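Local coordinates for protein CRISPR-associated endonuclease Cas1 (Thermotoga maritima, PDB 4XTK) that probably acts as a metal-dependent dsDNA endonuclease in CRISPR adaptive immunity, working as a homodimer that joins a Cas2 homodimer, at residues S89-L94 and H212-I217; R65-F70 and R84-S89; M8-L13 and V42-V47. All blocks are in the same frame, centred on the assembly; numbering follows the deposited sequence.

Met8-Leu13 and Val42-Val47 come first along the chain. Interaction 3 pairs them and closes a loop that holds strands 17-21, 26-29 and 34-37. Interaction 2 then joins Arg65-Phe70 to Arg84-Ser89, closing a shorter loop that contains strand 77-83. Interaction 1 starts at the shared Ser89 and reaches His212-Ile217 across a long, largely helical part of the chain. The three run in series, so none nests or crosses. Interactions 2 and 3 meet in one sheet through neighbouring strands 68-71 and 42-47. The methyl of Met43 packs on Ser89. Interaction 1 ties the connector after this sheet to the helical part, and interactions 1 and 2 both touch the second subunit.

Interaction 1 (S89-L94 and H212-I217); sequences SGFLIL and HLDPRI
The backbones of Phe91-Ile93 and His212-Asp214 run alongside each other, joined by one bond from Leu92 N to His212 O (2.9 Å, 158° at the hydrogen). Leu92 is also the N-cap residue of helix 93-101. Ser89 O lies over one face of the His212 imidazole, but it is badly angled for a bond to NE2. The Phe91 ring turns its edge to His212-Asp214, with CZ 3.6 Å from Asp214 OD2. Its CG stands anti to the backbone N (chi1 -171°), which carries the ring past His212 O to Asp214. Ile93 CD1 touches both Asp214 CB and Ile217 CD1, 3.6 Å from each. Leu92 CD1 meets Leu213 CD2. Arg216 grips the Asp214 carboxylate side-on, NE to OD1 at 3.0 Å and NH2 to OD2 at 2.6 Å. Asp214 OD1 also takes Arg216 N, making an Asx turn. Arg216 NH2 forms a further salt bridge to Asp214 of the second subunit, and Phe91 stacks edge-to-face on Phe225 of that subunit. The contact thus joins the interdomain connector to the helical domain at the Cas1 dimer interface, with the Ile217 side chain about 9 Å from that of His221, a probable manganese ligand.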
ATOM      1  N   SER E  89       6.933  10.591  -0.738  1.00 46.58           N
ATOM      2  CA  SER E  89       7.046   9.545   0.272  1.00 44.75           C
ATOM      3  C   SER E  89       8.356   8.784   0.161  1.00 46.82           C
ATOM      4  O   SER E  89       8.691   7.994   1.040  1.00 52.87           O
ATOM      5  CB  SER E  89       5.884   8.567   0.163  1.00 44.35           C
ATOM      6  OG  SER E  89       6.046   7.738  -0.974  1.00 45.05           O
ATOM      7  N   GLY E  90       9.088   9.018  -0.925  1.00 42.97           N
ATOM      8  CA  GLY E  90      10.345   8.328  -1.158  1.00 40.91           C
ATOM      9  C   GLY E  90      10.175   6.834  -1.359  1.00 40.11           C
ATOM     10  O   GLY E  90      11.129   6.068  -1.237  1.00 44.02           O
ATOM     11  N   PHE E  91       8.948   6.425  -1.664  1.00 40.20           N
ATOM     12  CA  PHE E  91       8.627   5.035  -1.940  1.00 39.30           C
ATOM     13  C   PHE E  91       9.529   4.495  -3.055  1.00 38.85           C
ATOM     14  O   PHE E  91       9.660   5.100  -4.121  1.00 45.37           O
ATOM     15  CB  PHE E  91       7.142   4.925  -2.302  1.00 41.07           C
ATOM     16  CG  PHE E  91       6.639   3.528  -2.398  1.00 40.11           C
ATOM     17  CD1 PHE E  91       7.118   2.547  -1.550  1.00 42.03           C
ATOM     18  CD2 PHE E  91       5.649   3.200  -3.304  1.00 41.12           C
ATOM     19  CE1 PHE E  91       6.646   1.249  -1.629  1.00 38.79           C
ATOM     20  CE2 PHE E  91       5.168   1.911  -3.387  1.00 40.43           C
ATOM     21  CZ  PHE E  91       5.668   0.931  -2.548  1.00 38.87           C
ATOM     22  N   LEU E  92      10.169   3.365  -2.785  1.00 36.66           N
ATOM     23  CA  LEU E  92      11.248   2.851  -3.627  1.00 39.30           C
ATOM     24  C   LEU E  92      10.837   1.816  -4.688  1.00 36.80           C
ATOM     25  O   LEU E  92      11.698   1.212  -5.329  1.00 38.94           O
ATOM     26  CB  LEU E  92      12.332   2.261  -2.733  1.00 38.96           C
ATOM     27  CG  LEU E  92      12.980   3.301  -1.824  1.00 37.45           C
ATOM     28  CD1 LEU E  92      13.797   2.617  -0.735  1.00 39.10           C
ATOM     29  CD2 LEU E  92      13.849   4.259  -2.646  1.00 35.46           C
ATOM     30  N   ILE E  93       9.537   1.596  -4.850  1.00 35.97           N
ATOM     31  CA  ILE E  93       9.047   0.544  -5.732  1.00 37.17           C
ATOM     32  C   ILE E  93       9.644   0.609  -7.155  1.00 44.03           C
ATOM     33  O   ILE E  93      10.037  -0.418  -7.712  1.00 41.63           O
ATOM     34  CB  ILE E  93       7.488   0.562  -5.794  1.00 40.37           C
ATOM     35  CG1 ILE E  93       6.964  -0.644  -6.570  1.00 39.90           C
ATOM     36  CG2 ILE E  93       6.947   1.868  -6.360  1.00 39.76           C
ATOM     37  CD1 ILE E  93       7.270  -1.955  -5.909  1.00 44.31           C
ATOM     38  N   LEU E  94       9.763   1.808  -7.720  1.00 39.11           N
ATOM     39  CA  LEU E  94      10.304   1.954  -9.066  1.00 40.32           C
ATOM     40  C   LEU E  94      11.794   1.657  -9.090  1.00 43.81           C
ATOM     41  O   LEU E  94      12.296   1.049 -10.041  1.00 46.19           O
ATOM     42  CB  LEU E  94      10.041   3.362  -9.610  1.00 41.27           C
ATOM     43  CG  LEU E  94       8.561   3.737  -9.738  1.00 45.52           C
ATOM     44  CD1 LEU E  94       8.399   5.105 -10.374  1.00 43.98           C
ATOM     45  CD2 LEU E  94       7.775   2.683 -10.506  1.00 44.16           C
ATOM     46  N   HIS E 212      10.583   2.524   3.354  1.00 34.58           N
ATOM     47  CA  HIS E 212      10.175   2.986   2.033  1.00 36.04           C
ATOM     48  C   HIS E 212      10.285   1.865   1.003  1.00 39.80           C
ATOM     49  O   HIS E 212      10.062   2.087  -0.192  1.00 35.65           O
ATOM     50  CB  HIS E 212      11.026   4.178   1.593  1.00 36.22           C
ATOM     51  CG  HIS E 212      10.852   5.394   2.444  1.00 37.53           C
ATOM     52  ND1 HIS E 212      11.897   6.233   2.760  1.00 46.42           N
ATOM     53  CD2 HIS E 212       9.755   5.920   3.038  1.00 40.51           C
ATOM     54  CE1 HIS E 212      11.456   7.220   3.522  1.00 45.25           C
ATOM     55  NE2 HIS E 212      10.158   7.054   3.704  1.00 43.98           N
ATOM     56  N   LEU E 213      10.653   0.672   1.468  1.00 37.37           N
ATOM     57  CA  LEU E 213      10.781  -0.498   0.600  1.00 32.06           C
ATOM     58  C   LEU E 213       9.445  -1.184   0.379  1.00 32.27           C
ATOM     59  O   LEU E 213       8.571  -1.143   1.238  1.00 38.67           O
ATOM     60  CB  LEU E 213      11.781  -1.495   1.186  1.00 30.95           C
ATOM     61  CG  LEU E 213      13.246  -1.056   1.260  1.00 35.17           C
ATOM     62  CD1 LEU E 213      13.983  -1.812   2.368  1.00 29.39           C
ATOM     63  CD2 LEU E 213      13.928  -1.276  -0.084  1.00 31.01           C
ATOM     64  N   ASP E 214       9.281  -1.793  -0.789  1.00 39.71           N
ATOM     65  CA  ASP E 214       8.158  -2.693  -1.017  1.00 37.60           C
ATOM     66  C   ASP E 214       8.624  -4.142  -0.904  1.00 41.80           C
ATOM     67  O   ASP E 214       9.578  -4.556  -1.576  1.00 42.54           O
ATOM     68  CB  ASP E 214       7.510  -2.452  -2.377  1.00 43.54           C
ATOM     69  CG  ASP E 214       6.206  -3.216  -2.540  1.00 56.41           C
ATOM     70  OD1 ASP E 214       6.256  -4.448  -2.733  1.00 64.63           O
ATOM     71  OD2 ASP E 214       5.128  -2.588  -2.472  1.00 57.23           O
ATOM     72  N   PRO E 215       7.948  -4.914  -0.044  1.00 38.08           N
ATOM     73  CA  PRO E 215       8.248  -6.313   0.290  1.00 36.84           C
ATOM     74  C   PRO E 215       7.973  -7.299  -0.848  1.00 36.93           C
ATOM     75  O   PRO E 215       8.446  -8.432  -0.784  1.00 41.69           O
ATOM     76  CB  PRO E 215       7.318  -6.588   1.471  1.00 35.88           C
ATOM     77  CG  PRO E 215       6.158  -5.699   1.229  1.00 36.00           C
ATOM     78  CD  PRO E 215       6.722  -4.446   0.625  1.00 33.14           C
ATOM     79  N   ARG E 216       7.222  -6.880  -1.865  1.00 37.68           N
ATOM     80  CA  ARG E 216       6.823  -7.799  -2.933  1.00 32.21           C
ATOM     81  C   ARG E 216       7.897  -8.019  -3.991  1.00 31.56           C
ATOM     82  O   ARG E 216       7.776  -8.917  -4.814  1.00 41.08           O
ATOM     83  CB  ARG E 216       5.539  -7.311  -3.596  1.00 31.29           C
ATOM     84  CG  ARG E 216       4.349  -7.480  -2.686  1.00 38.57           C
ATOM     85  CD  ARG E 216       3.147  -6.714  -3.164  1.00 38.37           C
ATOM     86  NE  ARG E 216       3.373  -5.277  -3.167  1.00 32.84           N
ATOM     87  CZ  ARG E 216       2.397  -4.387  -3.298  1.00 38.11           C
ATOM     88  NH1 ARG E 216       1.141  -4.804  -3.415  1.00 37.43           N
ATOM     89  NH2 ARG E 216       2.668  -3.090  -3.304  1.00 35.80           N
ATOM     90  N   ILE E 217       8.954  -7.219  -3.959  1.00 31.12           N
ATOM     91  CA  ILE E 217      10.063  -7.432  -4.876  1.00 38.96           C
ATOM     92  C   ILE E 217      11.323  -7.839  -4.128  1.00 36.27           C
ATOM     93  O   ILE E 217      11.875  -7.050  -3.377  1.00 31.29           O
ATOM     94  CB  ILE E 217      10.357  -6.170  -5.723  1.00 35.34           C
ATOM     95  CG1 ILE E 217       9.142  -5.807  -6.577  1.00 36.46           C
ATOM     96  CG2 ILE E 217      11.569  -6.387  -6.597  1.00 36.14           C
ATOM     97  CD1 ILE E 217       9.328  -4.550  -7.386  1.00 45.29           C
TER

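Interaction 2 (R65-F70 and R84-S89); sequences RIPIHF and REYLNS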
ATOM      1  N   ARG E  65      -0.261  17.884   4.154  1.00 59.27           N
ATOM      2  CA  ARG E  65       0.182  16.860   3.216  1.00 52.17           C
ATOM      3  C   ARG E  65       1.033  15.803   3.926  1.00 54.00           C
ATOM      4  O   ARG E  65       2.021  15.300   3.383  1.00 54.98           O
ATOM      5  CB  ARG E  65       0.929  17.515   2.053  1.00 53.20           C
ATOM      6  CG  ARG E  65       0.033  18.492   1.291  1.00 55.92           C
ATOM      7  CD  ARG E  65       0.742  19.281   0.198  1.00 58.61           C
ATOM      8  NE  ARG E  65      -0.226  20.088  -0.544  1.00 81.49           N
ATOM      9  CZ  ARG E  65       0.067  20.873  -1.577  1.00 94.41           C
ATOM     10  NH1 ARG E  65       1.315  20.970  -2.014  1.00103.57           N
ATOM     11  NH2 ARG E  65      -0.892  21.563  -2.177  1.00 98.67           N
ATOM     12  N   ILE E  66       0.615  15.473   5.145  1.00 49.94           N
ATOM     13  CA  ILE E  66       1.288  14.491   5.986  1.00 47.36           C
ATOM     14  C   ILE E  66       0.448  13.238   6.162  1.00 45.56           C
ATOM     15  O   ILE E  66      -0.593  13.274   6.822  1.00 46.55           O
ATOM     16  CB  ILE E  66       1.587  15.058   7.386  1.00 50.42           C
ATOM     17  CG1 ILE E  66       2.520  16.267   7.293  1.00 45.66           C
ATOM     18  CG2 ILE E  66       2.150  13.976   8.290  1.00 42.95           C
ATOM     19  CD1 ILE E  66       2.704  16.987   8.602  1.00 46.69           C
ATOM     20  N   PRO E  67       0.898  12.114   5.588  1.00 45.21           N
ATOM     21  CA  PRO E  67       0.166  10.871   5.812  1.00 43.46           C
ATOM     22  C   PRO E  67       0.477  10.308   7.184  1.00 40.74           C
ATOM     23  O   PRO E  67       1.517  10.621   7.773  1.00 41.06           O
ATOM     24  CB  PRO E  67       0.676   9.952   4.698  1.00 40.91           C
ATOM     25  CG  PRO E  67       1.945  10.571   4.203  1.00 40.55           C
ATOM     26  CD  PRO E  67       2.177  11.872   4.914  1.00 39.32           C
ATOM     27  N   ILE E  68      -0.434   9.496   7.699  1.00 44.97           N
ATOM     28  CA  ILE E  68      -0.233   8.878   8.997  1.00 45.90           C
ATOM     29  C   ILE E  68      -0.420   7.372   8.857  1.00 47.30           C
ATOM     30  O   ILE E  68      -1.450   6.898   8.366  1.00 52.99           O
ATOM     31  CB  ILE E  68      -1.184   9.483  10.065  1.00 44.42           C
ATOM     32  CG1 ILE E  68      -1.053   8.761  11.401  1.00 45.51           C
ATOM     33  CG2 ILE E  68      -2.635   9.473   9.604  1.00 47.39           C
ATOM     34  CD1 ILE E  68      -1.778   9.483  12.509  1.00 45.44           C
ATOM     35  N   HIS E  69       0.615   6.631   9.249  1.00 48.52           N
ATOM     36  CA  HIS E  69       0.616   5.171   9.167  1.00 50.48           C
ATOM     37  C   HIS E  69       0.218   4.548  10.503  1.00 49.83           C
ATOM     38  O   HIS E  69       0.642   5.008  11.563  1.00 52.62           O
ATOM     39  CB  HIS E  69       1.992   4.647   8.754  1.00 48.42           C
ATOM     40  CG  HIS E  69       2.548   5.293   7.524  1.00 51.79           C
ATOM     41  ND1 HIS E  69       2.050   5.043   6.264  1.00 54.09           N
ATOM     42  CD2 HIS E  69       3.575   6.159   7.359  1.00 51.38           C
ATOM     43  CE1 HIS E  69       2.737   5.742   5.376  1.00 50.25           C
ATOM     44  NE2 HIS E  69       3.669   6.424   6.014  1.00 45.39           N
ATOM     45  N   PHE E  70      -0.582   3.489  10.447  1.00 41.29           N
ATOM     46  CA  PHE E  70      -1.065   2.839  11.658  1.00 37.36           C
ATOM     47  C   PHE E  70      -0.505   1.423  11.812  1.00 39.97           C
ATOM     48  O   PHE E  70      -0.465   0.649  10.853  1.00 38.39           O
ATOM     49  CB  PHE E  70      -2.599   2.813  11.665  1.00 31.38           C
ATOM     50  CG  PHE E  70      -3.227   4.176  11.742  1.00 40.90           C
ATOM     51  CD1 PHE E  70      -3.446   4.781  12.968  1.00 41.76           C
ATOM     52  CD2 PHE E  70      -3.589   4.857  10.591  1.00 44.01           C
ATOM     53  CE1 PHE E  70      -4.021   6.035  13.043  1.00 46.88           C
ATOM     54  CE2 PHE E  70      -4.164   6.112  10.660  1.00 45.04           C
ATOM     55  CZ  PHE E  70      -4.379   6.702  11.884  1.00 50.18           C
ATOM     56  N   ARG E  84      -5.200  13.602   0.129  1.00 50.49           N
ATOM     57  CA  ARG E  84      -5.398  13.754  -1.305  1.00 51.84           C
ATOM     58  C   ARG E  84      -4.049  13.925  -1.994  1.00 52.72           C
ATOM     59  O   ARG E  84      -3.685  13.123  -2.847  1.00 54.90           O
ATOM     60  CB  ARG E  84      -6.328  14.933  -1.594  1.00 54.68           C
ATOM     61  CG  ARG E  84      -6.602  15.174  -3.060  1.00 58.42           C
ATOM     62  CD  ARG E  84      -7.603  16.300  -3.207  1.00 67.87           C
ATOM     63  NE  ARG E  84      -7.589  16.917  -4.528  1.00 81.20           N
ATOM     64  CZ  ARG E  84      -6.657  17.771  -4.939  1.00 89.14           C
ATOM     65  NH1 ARG E  84      -5.657  18.098  -4.132  1.00 88.35           N
ATOM     66  NH2 ARG E  84      -6.722  18.293  -6.159  1.00 94.52           N
ATOM     67  N   GLU E  85      -3.313  14.972  -1.642  1.00 62.36           N
ATOM     68  CA  GLU E  85      -1.903  15.025  -2.002  1.00 64.29           C
ATOM     69  C   GLU E  85      -1.047  15.044  -0.735  1.00 59.83           C
ATOM     70  O   GLU E  85      -1.417  15.640   0.270  1.00 59.27           O
ATOM     71  CB  GLU E  85      -1.584  16.237  -2.892  1.00 72.69           C
ATOM     72  CG  GLU E  85      -0.076  16.492  -3.027  1.00 90.84           C
ATOM     73  CD  GLU E  85       0.317  17.274  -4.270  1.00110.66           C
ATOM     74  OE1 GLU E  85      -0.554  17.526  -5.131  1.00126.51           O
ATOM     75  OE2 GLU E  85       1.514  17.616  -4.391  1.00107.02           O
ATOM     76  N   TYR E  86       0.092  14.367  -0.784  1.00 55.01           N
ATOM     77  CA  TYR E  86       0.987  14.322   0.362  1.00 58.30           C
ATOM     78  C   TYR E  86       2.432  14.551  -0.069  1.00 56.66           C
ATOM     79  O   TYR E  86       2.753  14.454  -1.250  1.00 52.77           O
ATOM     80  CB  TYR E  86       0.838  12.986   1.099  1.00 52.08           C
ATOM     81  CG  TYR E  86       0.802  11.777   0.189  1.00 49.98           C
ATOM     82  CD1 TYR E  86       1.971  11.144  -0.206  1.00 49.04           C
ATOM     83  CD2 TYR E  86      -0.406  11.268  -0.276  1.00 50.19           C
ATOM     84  CE1 TYR E  86       1.944  10.041  -1.035  1.00 48.45           C
ATOM     85  CE2 TYR E  86      -0.443  10.162  -1.104  1.00 49.83           C
ATOM     86  CZ  TYR E  86       0.734   9.555  -1.484  1.00 49.68           C
ATOM     87  OH  TYR E  86       0.711   8.455  -2.313  1.00 49.61           O
ATOM     88  N   LEU E  87       3.289  14.868   0.896  1.00 55.73           N
ATOM     89  CA  LEU E  87       4.716  15.052   0.650  1.00 53.85           C
ATOM     90  C   LEU E  87       5.315  13.809   0.005  1.00 55.96           C
ATOM     91  O   LEU E  87       4.852  12.699   0.265  1.00 50.79           O
ATOM     92  CB  LEU E  87       5.444  15.356   1.956  1.00 55.42           C
ATOM     93  CG  LEU E  87       4.962  16.593   2.710  1.00 63.20           C
ATOM     94  CD1 LEU E  87       5.538  16.610   4.112  1.00 61.20           C
ATOM     95  CD2 LEU E  87       5.347  17.848   1.960  1.00 61.60           C
ATOM     96  N   ASN E  88       6.340  13.998  -0.826  1.00 61.22           N
ATOM     97  CA  ASN E  88       6.991  12.884  -1.515  1.00 55.51           C
ATOM     98  C   ASN E  88       7.384  11.820  -0.503  1.00 51.72           C
ATOM     99  O   ASN E  88       8.081  12.105   0.469  1.00 61.44           O
ATOM    100  CB  ASN E  88       8.221  13.377  -2.292  1.00 58.45           C
ATOM    101  CG  ASN E  88       8.891  12.277  -3.117  1.00 65.17           C
ATOM    102  OD1 ASN E  88       8.801  11.088  -2.802  1.00 60.52           O
ATOM    103  ND2 ASN E  88       9.557  12.679  -4.193  1.00 74.14           N
ATOM    104  N   SER E  89       6.933  10.591  -0.738  1.00 46.58           N
ATOM    105  CA  SER E  89       7.046   9.545   0.272  1.00 44.75           C
ATOM    106  C   SER E  89       8.356   8.784   0.161  1.00 46.82           C
ATOM    107  O   SER E  89       8.691   7.994   1.040  1.00 52.87           O
ATOM    108  CB  SER E  89       5.884   8.567   0.163  1.00 44.35           C
ATOM    109  OG  SER E  89       6.046   7.738  -0.974  1.00 45.05           O
TER
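Arg65 and Leu87 share the one hydrogen bond of this contact, from Leu87 N to Arg65 O at 2.8 Å and nearly straight (169° at the hydrogen). The donor lies in the carbonyl plane, on a lone pair of Arg65 O. Arg65 follows helix 55-63, with the positive phi of a Schellman motif, and its carbonyl then serves the incoming loop. Tyr86 CB and Leu87 CG also pack close to this oxygen. The contacts with Glu85 are weaker. Glu85 O receives a CA-H...O contact from Arg65 CA at 3.6 Å, and Arg65 CG passes 3.4 Å from it. Beyond CG the arginine is extended and crosses the glutamate. Glu85 OE2 lies over one face of the guanidinium, 4.1 Å from NH1. No N-H points at it, so this is attraction of charges and not a salt bridge. Pro67 has no N-H to place; its CG packs on Tyr86 CB at 4.1 Å. Tyr86 CG sits between its backbone N and carbonyl carbon (chi1 45°), and the ring leads away to meet that of Tyr82. Ile66 CG1 touches Leu87 CD1 loosely. Several other polar groups have partners. Pro67 and His69 bond through their backbones to Ile45, and Ile68 to Phe81. His69 ND1 bonds to Thr80 OG1, Asn88 OD1 accepts from Gly90 N, and the backbones of Arg84 and Tyr86 bond to the second subunit. The chemistry implies that one backbone bond, with modest apolar packing, probably fixes the loop after strand 77-83 against the chain that leaves helix 55-63. The charged pair at the rim probably adds only a diffuse attraction.

Interaction 3 (M8-L13 and V42-V47); sequences MESVYL and VMDIKV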
ATOM      1  N   MET E   8      13.602  15.215   5.804  1.00112.82           N
ATOM      2  CA  MET E   8      12.442  15.416   6.646  1.00 87.24           C
ATOM      3  C   MET E   8      12.336  14.288   7.664  1.00 73.67           C
ATOM      4  O   MET E   8      13.193  13.408   7.731  1.00 61.85           O
ATOM      5  CB  MET E   8      11.175  15.534   5.806  1.00 71.50           C
ATOM      6  CG  MET E   8      11.130  16.816   4.993  1.00 58.14           C
ATOM      7  SD  MET E   8       9.497  17.115   4.300  1.00 76.06           S
ATOM      8  CE  MET E   8       8.591  17.598   5.764  1.00 69.62           C
ATOM      9  N   GLU E   9      11.287  14.317   8.470  1.00 70.47           N
ATOM     10  CA  GLU E   9      11.287  13.505   9.668  1.00 68.60           C
ATOM     11  C   GLU E   9      10.091  12.561   9.725  1.00 66.65           C
ATOM     12  O   GLU E   9       8.983  12.899   9.305  1.00 66.44           O
ATOM     13  CB  GLU E   9      11.316  14.417  10.896  1.00 79.57           C
ATOM     14  CG  GLU E   9      12.120  13.870  12.059  1.00 95.74           C
ATOM     15  CD  GLU E   9      11.805  14.564  13.369  1.00111.88           C
ATOM     16  OE1 GLU E   9      11.242  15.679  13.322  1.00123.53           O
ATOM     17  OE2 GLU E   9      12.144  14.008  14.438  1.00108.76           O
ATOM     18  N   SER E  10      10.341  11.363  10.230  1.00 65.65           N
ATOM     19  CA  SER E  10       9.283  10.398  10.471  1.00 62.36           C
ATOM     20  C   SER E  10       9.005  10.343  11.971  1.00 57.18           C
ATOM     21  O   SER E  10       9.865   9.938  12.753  1.00 54.58           O
ATOM     22  CB  SER E  10       9.675   9.018   9.939  1.00 63.18           C
ATOM     23  OG  SER E  10       8.546   8.173   9.811  1.00 64.17           O
ATOM     24  N   VAL E  11       7.810  10.767  12.371  1.00 56.26           N
ATOM     25  CA  VAL E  11       7.454  10.778  13.783  1.00 56.49           C
ATOM     26  C   VAL E  11       6.907   9.427  14.219  1.00 52.63           C
ATOM     27  O   VAL E  11       5.910   8.952  13.679  1.00 59.48           O
ATOM     28  CB  VAL E  11       6.412  11.870  14.102  1.00 59.11           C
ATOM     29  CG1 VAL E  11       5.970  11.780  15.559  1.00 57.79           C
ATOM     30  CG2 VAL E  11       6.982  13.241  13.810  1.00 58.04           C
ATOM     31  N   TYR E  12       7.572   8.811  15.191  1.00 53.34           N
ATOM     32  CA  TYR E  12       7.101   7.563  15.782  1.00 53.07           C
ATOM     33  C   TYR E  12       6.356   7.833  17.085  1.00 53.88           C
ATOM     34  O   TYR E  12       6.951   8.281  18.067  1.00 51.78           O
ATOM     35  CB  TYR E  12       8.272   6.606  16.039  1.00 57.59           C
ATOM     36  CG  TYR E  12       8.796   5.913  14.804  1.00 59.08           C
ATOM     37  CD1 TYR E  12       9.483   6.618  13.825  1.00 61.11           C
ATOM     38  CD2 TYR E  12       8.611   4.547  14.619  1.00 60.44           C
ATOM     39  CE1 TYR E  12       9.963   5.987  12.692  1.00 64.43           C
ATOM     40  CE2 TYR E  12       9.088   3.907  13.487  1.00 61.80           C
ATOM     41  CZ  TYR E  12       9.768   4.633  12.531  1.00 65.94           C
ATOM     42  OH  TYR E  12      10.244   4.006  11.405  1.00 70.15           O
ATOM     43  N   LEU E  13       5.055   7.568  17.092  1.00 52.61           N
ATOM     44  CA  LEU E  13       4.272   7.697  18.314  1.00 50.26           C
ATOM     45  C   LEU E  13       3.986   6.350  18.938  1.00 51.96           C
ATOM     46  O   LEU E  13       3.184   5.580  18.410  1.00 52.13           O
ATOM     47  CB  LEU E  13       2.950   8.405  18.038  1.00 51.58           C
ATOM     48  CG  LEU E  13       3.031   9.878  17.678  1.00 53.99           C
ATOM     49  CD1 LEU E  13       1.632  10.419  17.515  1.00 64.21           C
ATOM     50  CD2 LEU E  13       3.785  10.627  18.762  1.00 55.55           C
ATOM     51  N   VAL E  42       8.169  17.391   9.373  1.00 51.70           N
ATOM     52  CA  VAL E  42       7.646  16.030   9.365  1.00 49.77           C
ATOM     53  C   VAL E  42       7.047  15.611   8.029  1.00 54.99           C
ATOM     54  O   VAL E  42       6.119  16.249   7.533  1.00 55.94           O
ATOM     55  CB  VAL E  42       6.570  15.857  10.443  1.00 49.65           C
ATOM     56  CG1 VAL E  42       6.000  14.439  10.407  1.00 42.09           C
ATOM     57  CG2 VAL E  42       7.150  16.184  11.801  1.00 47.85           C
ATOM     58  N   MET E  43       7.594  14.562   7.423  1.00 57.88           N
ATOM     59  CA  MET E  43       6.966  13.998   6.228  1.00 55.57           C
ATOM     60  C   MET E  43       5.866  12.981   6.518  1.00 49.14           C
ATOM     61  O   MET E  43       4.950  12.838   5.723  1.00 48.83           O
ATOM     62  CB  MET E  43       8.010  13.384   5.302  1.00 59.50           C
ATOM     63  CG  MET E  43       8.745  12.192   5.840  1.00 58.52           C
ATOM     64  SD  MET E  43       9.680  11.486   4.480  1.00 78.29           S
ATOM     65  CE  MET E  43       8.346  11.008   3.383  1.00 75.41           C
ATOM     66  N   ASP E  44       5.957  12.254   7.628  1.00 53.12           N
ATOM     67  CA  ASP E  44       4.895  11.309   7.970  1.00 47.16           C
ATOM     68  C   ASP E  44       4.872  10.930   9.449  1.00 46.14           C
ATOM     69  O   ASP E  44       5.848  11.130  10.171  1.00 48.88           O
ATOM     70  CB  ASP E  44       5.021  10.043   7.125  1.00 61.83           C
ATOM     71  CG  ASP E  44       6.234   9.226   7.487  1.00 77.16           C
ATOM     72  OD1 ASP E  44       7.339   9.803   7.569  1.00 90.37           O
ATOM     73  OD2 ASP E  44       6.081   8.008   7.703  1.00 82.18           O
ATOM     74  N   ILE E  45       3.747  10.367   9.884  1.00 44.31           N
ATOM     75  CA  ILE E  45       3.585   9.917  11.261  1.00 39.36           C
ATOM     76  C   ILE E  45       3.261   8.423  11.353  1.00 36.26           C
ATOM     77  O   ILE E  45       2.359   7.931  10.678  1.00 43.93           O
ATOM     78  CB  ILE E  45       2.475  10.711  11.972  1.00 48.88           C
ATOM     79  CG1 ILE E  45       2.793  12.208  11.947  1.00 52.85           C
ATOM     80  CG2 ILE E  45       2.306  10.231  13.403  1.00 49.20           C
ATOM     81  CD1 ILE E  45       1.613  13.084  12.304  1.00 54.10           C
ATOM     82  N   LYS E  46       3.997   7.708  12.198  1.00 36.91           N
ATOM     83  CA  LYS E  46       3.745   6.290  12.448  1.00 36.30           C
ATOM     84  C   LYS E  46       3.208   6.047  13.866  1.00 42.43           C
ATOM     85  O   LYS E  46       3.912   6.259  14.854  1.00 45.19           O
ATOM     86  CB  LYS E  46       5.021   5.475  12.231  1.00 35.08           C
ATOM     87  CG  LYS E  46       5.570   5.498  10.807  1.00 41.11           C
ATOM     88  CD  LYS E  46       6.949   4.848  10.782  1.00 50.10           C
ATOM     89  CE  LYS E  46       7.671   4.997   9.449  1.00 48.04           C
ATOM     90  NZ  LYS E  46       6.748   5.101   8.286  1.00 51.37           N
ATOM     91  N   VAL E  47       1.968   5.573  13.951  1.00 44.83           N
ATOM     92  CA  VAL E  47       1.276   5.393  15.224  1.00 51.03           C
ATOM     93  C   VAL E  47       1.267   3.944  15.705  1.00 51.56           C
ATOM     94  O   VAL E  47       0.625   3.088  15.101  1.00 53.22           O
ATOM     95  CB  VAL E  47      -0.182   5.871  15.119  1.00 49.25           C
ATOM     96  CG1 VAL E  47      -0.932   5.581  16.412  1.00 55.71           C
ATOM     97  CG2 VAL E  47      -0.226   7.338  14.786  1.00 47.72           C
TER
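Val11 and Val42 meet through their CG2 methyls, 3.6 Å apart, on the mainly apolar face of a parallel strand pair, which holds Val11, Leu13, Val42, Ile45 and Val47. Strands 9-13 and 44-47 are neighbours in a mixed sheet of the N-terminal beta domain of Cas1. Val11 CB also packs on Ile45 CG1, and Leu13 CD1 reaches Ile45 CG2 at 4.2 Å. Ile37 touches Val11 and Leu13, so strand 34-37 of the second sheet packs on this part of the face. The strands run at 20° to each other. Val11 N bonds to Asp44 O, Lys46 N to Val11 O and Leu13 N to Lys46 O, the usual parallel ladder in which one strand's residue bonds to two on the other. A beta bulge interrupts it between Glu9 and Ser10. There Glu9 O takes Met43 N through a bent bond, and the chain turns a corner at Met43. Beyond the bulge, Met8 CB packs on Met43 CB at 3.9 Å.

The other face carries Ser10, Tyr12, Asp44 and Lys46. The lysine chain lies alongside Tyr12 and sets its CD over one face of the ring, 3.7 Å from the centroid, in a CH-pi contact. Its last torsion (chi4 -29°) bends NZ back to the aspartate on its own strand. His69 of strand 68-71 borders both charged residues. Both oxygens of the Asp44 carboxylate have partners: Lys46 NZ makes a salt bridge to OD2 at 3.0 Å, and Ser10 OG donates to OD1 at 3.0 Å, on its syn side and 33° out of the carboxylate plane.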